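Local coordinates for protein ubiquitin-conjugating enzyme E2-21 kDa (Pichia angusta, PDB 5NL8) that probably acts as the peroxisomal ubiquitin-conjugating enzyme of peroxisome biogenesis, carrying ubiquitin as a cysteine thioester and passing it on to other proteins, at residues 110-124 and 145-159. Sequence-based numbering, arbitrary orientation.
Sequences HPNVNFKTGEICLDI and LLANPEPLSPLNIDM
P111 and N156 bring the two backbones within 4.8 Å of each other (CA to CA), where the type I turn H110–V113 offers the O of P111 to two successive amides, L155 N at 2.8 Å and N156 N at 3.2 Å, the first in the carbonyl plane and the second well above it. H110, P111 and N112 within this turn form the HPN motif of ubiquitin-conjugating enzymes, packed against the loop that joins helices 135-147 and 157-164. The side-chain amide of N112 reaches this loop with both ends: OD1 takes the N-H of E150 on a lone pair (3.1 Å), while ND2 donates to S153 O (2.8 Å) and E150 O (2.9 Å), both acceptors lying near the amide plane. Three bonds thus fix its rotation. With an alanine at N112, E150 N and the S153 and E150 carbonyls would probably lose these mates, and the loop beside C121 would be less firmly tied. H110, its CG anti to the backbone N (chi1 -174°), directs NE2 at L145 O, near the C-terminal end of helix 135-147, in a 3.1 Å bond bent to 146°; ND1 accepts from N112 N, so this imidazole holds its proton on NE2. P149 CG lies obliquely against the ring, and the neighbouring P111 CD lies over one face, toward its rim. Toward the predicted thioester cysteine, L155 CD1 touches the CB of C121 at 3.9 Å, and S153 CB approaches its SG. N156 OD1 caps helix 157-164 through M159 N, while water 1 links N156 ND2 to H110 N. Each direct hydrogen bond between the two segments has a backbone atom on at least one side, consistent with H110, P111 and N112 helping to hold the loop that passes C121.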
loop_
_atom_site.group_PDB
_atom_site.type_symbol
_atom_site.label_atom_id
_atom_site.label_comp_id
_atom_site.label_asym_id
_atom_site.label_seq_id
_atom_site.Cartn_x
_atom_site.Cartn_y
_atom_site.Cartn_z
ATOM N N HIS A 110 1.960 -9.156 6.618
ATOM C CA HIS A 110 2.344 -8.053 7.484
ATOM C C HIS A 110 1.494 -8.084 8.745
ATOM O O HIS A 110 0.301 -8.379 8.680
ATOM C CB HIS A 110 2.181 -6.717 6.748
ATOM C CG HIS A 110 2.694 -5.534 7.507
ATOM N ND1 HIS A 110 1.998 -4.959 8.551
ATOM C CD2 HIS A 110 3.827 -4.805 7.366
ATOM C CE1 HIS A 110 2.686 -3.934 9.022
ATOM N NE2 HIS A 110 3.797 -3.818 8.320
ATOM N N PRO A 111 2.112 -7.802 9.899
ATOM C CA PRO A 111 1.437 -7.794 11.200
ATOM C C PRO A 111 0.133 -6.987 11.238
ATOM O O PRO A 111 -0.791 -7.389 11.948
ATOM C CB PRO A 111 2.485 -7.170 12.119
ATOM C CG PRO A 111 3.782 -7.626 11.534
ATOM C CD PRO A 111 3.570 -7.625 10.038
ATOM N N ASN A 112 0.050 -5.893 10.486
ATOM C CA ASN A 112 -1.128 -5.027 10.539
ATOM C C ASN A 112 -2.039 -5.142 9.310
ATOM O O ASN A 112 -2.816 -4.234 9.019
ATOM C CB ASN A 112 -0.698 -3.567 10.714
ATOM C CG ASN A 112 0.179 -3.355 11.936
ATOM O OD1 ASN A 112 1.379 -3.104 11.817
ATOM N ND2 ASN A 112 -0.418 -3.441 13.118
ATOM N N VAL A 113 -1.939 -6.258 8.595
ATOM C CA VAL A 113 -2.737 -6.470 7.389
ATOM C C VAL A 113 -3.452 -7.823 7.395
ATOM O O VAL A 113 -2.841 -8.855 7.676
ATOM C CB VAL A 113 -1.859 -6.375 6.112
ATOM C CG1 VAL A 113 -2.665 -6.727 4.867
ATOM C CG2 VAL A 113 -1.251 -4.987 5.978
ATOM N N ASN A 114 -4.747 -7.807 7.091
ATOM C CA ASN A 114 -5.523 -9.031 6.894
ATOM C C ASN A 114 -5.037 -9.769 5.650
ATOM O O ASN A 114 -5.183 -9.275 4.533
ATOM C CB ASN A 114 -7.016 -8.700 6.781
ATOM C CG ASN A 114 -7.907 -9.940 6.780
ATOM O OD1 ASN A 114 -7.679 -10.890 6.034
ATOM N ND2 ASN A 114 -8.933 -9.925 7.622
ATOM N N PHE A 115 -4.465 -10.954 5.846
ATOM C CA PHE A 115 -3.827 -11.679 4.750
ATOM C C PHE A 115 -4.809 -12.079 3.646
ATOM O O PHE A 115 -4.422 -12.214 2.486
ATOM C CB PHE A 115 -3.110 -12.924 5.281
ATOM C CG PHE A 115 -2.307 -13.655 4.239
ATOM C CD1 PHE A 115 -1.003 -13.279 3.958
ATOM C CD2 PHE A 115 -2.859 -14.713 3.538
ATOM C CE1 PHE A 115 -0.262 -13.950 2.998
ATOM C CE2 PHE A 115 -2.126 -15.388 2.578
ATOM C CZ PHE A 115 -0.825 -15.007 2.309
ATOM N N LYS A 116 -6.077 -12.262 4.001
ATOM C CA LYS A 116 -7.062 -12.705 3.017
ATOM C C LYS A 116 -7.679 -11.537 2.238
ATOM O O LYS A 116 -7.774 -11.594 1.007
ATOM C CB LYS A 116 -8.165 -13.522 3.692
ATOM C CG LYS A 116 -9.406 -13.700 2.833
ATOM C CD LYS A 116 -10.458 -14.564 3.514
ATOM C CE LYS A 116 -11.746 -13.790 3.747
ATOM N NZ LYS A 116 -12.940 -14.524 3.246
ATOM N N THR A 117 -8.077 -10.481 2.950
ATOM C CA THR A 117 -8.805 -9.363 2.345
ATOM C C THR A 117 -7.896 -8.195 1.974
ATOM O O THR A 117 -8.230 -7.392 1.101
ATOM C CB THR A 117 -9.899 -8.830 3.287
ATOM O OG1 THR A 117 -9.289 -8.192 4.417
ATOM C CG2 THR A 117 -10.806 -9.966 3.766
ATOM N N GLY A 118 -6.764 -8.090 2.663
ATOM C CA GLY A 118 -5.811 -7.028 2.406
ATOM C C GLY A 118 -6.049 -5.794 3.256
ATOM O O GLY A 118 -5.310 -4.811 3.160
ATOM N N GLU A 119 -7.078 -5.846 4.094
ATOM C CA GLU A 119 -7.447 -4.706 4.921
ATOM C C GLU A 119 -6.327 -4.302 5.875
ATOM O O GLU A 119 -5.700 -5.147 6.519
ATOM C CB GLU A 119 -8.721 -5.005 5.718
ATOM C CG GLU A 119 -9.172 -3.853 6.609
ATOM C CD GLU A 119 -10.446 -4.162 7.374
ATOM O OE1 GLU A 119 -10.940 -5.305 7.275
ATOM O OE2 GLU A 119 -10.952 -3.259 8.074
ATOM N N ILE A 120 -6.075 -2.999 5.937
ATOM C CA ILE A 120 -5.142 -2.427 6.897
ATOM C C ILE A 120 -5.923 -1.974 8.124
ATOM O O ILE A 120 -7.000 -1.387 7.994
ATOM C CB ILE A 120 -4.368 -1.238 6.296
ATOM C CG1 ILE A 120 -3.747 -1.631 4.955
ATOM C CG2 ILE A 120 -3.303 -0.733 7.264
ATOM C CD1 ILE A 120 -3.096 -0.475 4.225
ATOM N N CYS A 121 -5.389 -2.255 9.308
ATOM C CA CYS A 121 -6.068 -1.919 10.555
ATOM C C CYS A 121 -6.372 -0.421 10.645
ATOM O O CYS A 121 -5.495 0.418 10.422
ATOM C CB CYS A 121 -5.227 -2.365 11.756
ATOM S SG CYS A 121 -6.139 -2.469 13.315
ATOM N N LEU A 122 -7.623 -0.102 10.970
ATOM C CA LEU A 122 -8.098 1.278 11.049
ATOM C C LEU A 122 -7.336 2.108 12.084
ATOM O O LEU A 122 -7.271 3.340 11.982
ATOM C CB LEU A 122 -9.596 1.296 11.368
ATOM C CG LEU A 122 -10.518 0.668 10.319
ATOM C CD1 LEU A 122 -11.848 0.265 10.937
ATOM C CD2 LEU A 122 -10.735 1.622 9.154
ATOM N N ASP A 123 -6.767 1.425 13.076
ATOM C CA ASP A 123 -5.990 2.069 14.132
ATOM C C ASP A 123 -4.877 2.941 13.569
ATOM O O ASP A 123 -4.686 4.073 14.009
ATOM C CB ASP A 123 -5.383 1.021 15.072
ATOM C CG ASP A 123 -6.419 0.355 15.956
ATOM O OD1 ASP A 123 -7.619 0.405 15.616
ATOM O OD2 ASP A 123 -6.027 -0.230 16.988
ATOM N N ILE A 124 -4.155 2.403 12.591
ATOM C CA ILE A 124 -2.974 3.062 12.038
ATOM C C ILE A 124 -3.270 4.496 11.604
ATOM O O ILE A 124 -2.565 5.427 11.999
ATOM C CB ILE A 124 -2.394 2.270 10.838
ATOM C CG1 ILE A 124 -1.606 1.049 11.324
ATOM C CG2 ILE A 124 -1.470 3.151 10.007
ATOM C CD1 ILE A 124 -2.452 -0.142 11.703
ATOM N N LEU A 145 4.592 2.352 7.411
ATOM C CA LEU A 145 4.056 1.195 8.123
ATOM C C LEU A 145 4.738 -0.100 7.698
ATOM O O LEU A 145 4.949 -0.996 8.520
ATOM C CB LEU A 145 2.547 1.078 7.903
ATOM C CG LEU A 145 1.875 -0.121 8.575
ATOM C CD1 LEU A 145 2.019 -0.034 10.092
ATOM C CD2 LEU A 145 0.412 -0.219 8.175
ATOM N N LEU A 146 5.086 -0.198 6.418
ATOM C CA LEU A 146 5.812 -1.374 5.944
ATOM C C LEU A 146 7.162 -1.542 6.658
ATOM O O LEU A 146 7.633 -2.664 6.851
ATOM C CB LEU A 146 6.027 -1.308 4.429
ATOM C CG LEU A 146 4.799 -1.592 3.556
ATOM C CD1 LEU A 146 5.172 -1.663 2.074
ATOM C CD2 LEU A 146 4.104 -2.873 4.002
ATOM N N ALA A 147 7.774 -0.431 7.058
ATOM C CA ALA A 147 9.060 -0.481 7.751
ATOM C C ALA A 147 8.909 -0.468 9.273
ATOM O O ALA A 147 9.821 -0.868 9.988
ATOM C CB ALA A 147 9.946 0.680 7.305
ATOM N N ASN A 148 7.764 -0.006 9.769
ATOM C CA ASN A 148 7.543 0.080 11.211
ATOM C C ASN A 148 6.196 -0.481 11.648
ATOM O O ASN A 148 5.269 0.276 11.922
ATOM C CB ASN A 148 7.650 1.531 11.682
ATOM C CG ASN A 148 8.974 2.160 11.322
ATOM O OD1 ASN A 148 9.093 2.838 10.303
ATOM N ND2 ASN A 148 9.982 1.939 12.159
ATOM N N PRO A 149 6.088 -1.813 11.722
ATOM C CA PRO A 149 4.843 -2.435 12.182
ATOM C C PRO A 149 4.600 -2.174 13.663
ATOM O O PRO A 149 5.557 -1.975 14.411
ATOM C CB PRO A 149 5.073 -3.930 11.926
ATOM C CG PRO A 149 6.259 -4.002 11.004
ATOM C CD PRO A 149 7.095 -2.815 11.337
ATOM N N GLU A 150 3.338 -2.162 14.075
ATOM C CA GLU A 150 3.013 -2.091 15.493
ATOM C C GLU A 150 2.275 -3.349 15.937
ATOM O O GLU A 150 1.110 -3.552 15.588
ATOM C CB GLU A 150 2.181 -0.844 15.809
ATOM C CG GLU A 150 1.098 -0.521 14.797
ATOM C CD GLU A 150 1.394 0.749 14.029
ATOM O OE1 GLU A 150 0.520 1.642 13.989
ATOM O OE2 GLU A 150 2.502 0.854 13.464
ATOM N N PRO A 151 2.958 -4.204 16.713
ATOM C CA PRO A 151 2.378 -5.453 17.223
ATOM C C PRO A 151 1.239 -5.220 18.219
ATOM O O PRO A 151 0.685 -6.185 18.740
ATOM C CB PRO A 151 3.567 -6.141 17.904
ATOM C CG PRO A 151 4.517 -5.035 18.224
ATOM C CD PRO A 151 4.367 -4.046 17.110
ATOM N N LEU A 152 0.899 -3.960 18.473
ATOM C CA LEU A 152 -0.226 -3.623 19.337
ATOM C C LEU A 152 -1.566 -3.958 18.682
ATOM O O LEU A 152 -2.483 -4.442 19.347
ATOM C CB LEU A 152 -0.189 -2.138 19.711
ATOM C CG LEU A 152 0.784 -1.704 20.812
ATOM C CD1 LEU A 152 0.348 -0.380 21.426
ATOM C CD2 LEU A 152 0.910 -2.778 21.884
ATOM N N SER A 153 -1.680 -3.701 17.382
ATOM C CA SER A 153 -2.935 -3.924 16.663
ATOM C C SER A 153 -2.779 -4.873 15.471
ATOM O O SER A 153 -2.793 -4.438 14.319
ATOM C CB SER A 153 -3.509 -2.585 16.194
ATOM O OG SER A 153 -2.480 -1.711 15.761
ATOM N N PRO A 154 -2.652 -6.182 15.747
ATOM C CA PRO A 154 -2.365 -7.186 14.717
ATOM C C PRO A 154 -3.597 -7.716 13.978
ATOM O O PRO A 154 -4.649 -7.926 14.584
ATOM C CB PRO A 154 -1.715 -8.310 15.520
ATOM C CG PRO A 154 -2.409 -8.245 16.840
ATOM C CD PRO A 154 -2.716 -6.785 17.092
ATOM N N LEU A 155 -3.448 -7.931 12.674
ATOM C CA LEU A 155 -4.459 -8.616 11.877
ATOM C C LEU A 155 -3.877 -9.915 11.336
ATOM O O LEU A 155 -4.599 -10.766 10.814
ATOM C CB LEU A 155 -4.955 -7.734 10.726
ATOM C CG LEU A 155 -5.638 -6.421 11.113
ATOM C CD1 LEU A 155 -6.176 -5.709 9.881
ATOM C CD2 LEU A 155 -6.747 -6.670 12.118
ATOM N N ASN A 156 -2.560 -10.045 11.453
ATOM C CA ASN A 156 -1.867 -11.288 11.139
ATOM C C ASN A 156 -1.084 -11.738 12.365
ATOM O O ASN A 156 -0.048 -11.165 12.688
ATOM C CB ASN A 156 -0.943 -11.112 9.928
ATOM C CG ASN A 156 -0.297 -12.424 9.474
ATOM O OD1 ASN A 156 0.097 -13.260 10.289
ATOM N ND2 ASN A 156 -0.187 -12.601 8.162
ATOM N N ILE A 157 -1.586 -12.770 13.037
ATOM C CA ILE A 157 -1.020 -13.227 14.305
ATOM C C ILE A 157 0.413 -13.746 14.175
ATOM O O ILE A 157 1.277 -13.390 14.974
ATOM C CB ILE A 157 -1.893 -14.332 14.934
ATOM C CG1 ILE A 157 -3.305 -13.808 15.191
ATOM C CG2 ILE A 157 -1.277 -14.829 16.231
ATOM C CD1 ILE A 157 -3.342 -12.571 16.062
ATOM N N ASP A 158 0.657 -14.579 13.167
ATOM C CA ASP A 158 1.965 -15.206 12.976
ATOM C C ASP A 158 3.092 -14.189 12.774
ATOM O O ASP A 158 4.150 -14.290 13.401
ATOM C CB ASP A 158 1.921 -16.167 11.785
ATOM C CG ASP A 158 1.076 -17.402 12.058
ATOM O OD1 ASP A 158 1.104 -17.912 13.200
ATOM O OD2 ASP A 158 0.382 -17.863 11.128
ATOM N N MET A 159 2.868 -13.216 11.894
ATOM C CA MET A 159 3.873 -12.191 11.635
ATOM C C MET A 159 4.110 -11.335 12.878
ATOM O O MET A 159 5.258 -11.076 13.255
ATOM C CB MET A 159 3.461 -11.315 10.452
ATOM C CG MET A 159 3.332 -12.069 9.136
ATOM S SD MET A 159 4.895 -12.737 8.534
ATOM C CE MET A 159 5.744 -11.239 8.041
HETATM O O HOH W 1 -0.791 -10.211 6.311
HETATM O O HOH W 2 -4.268 -12.129 8.449
#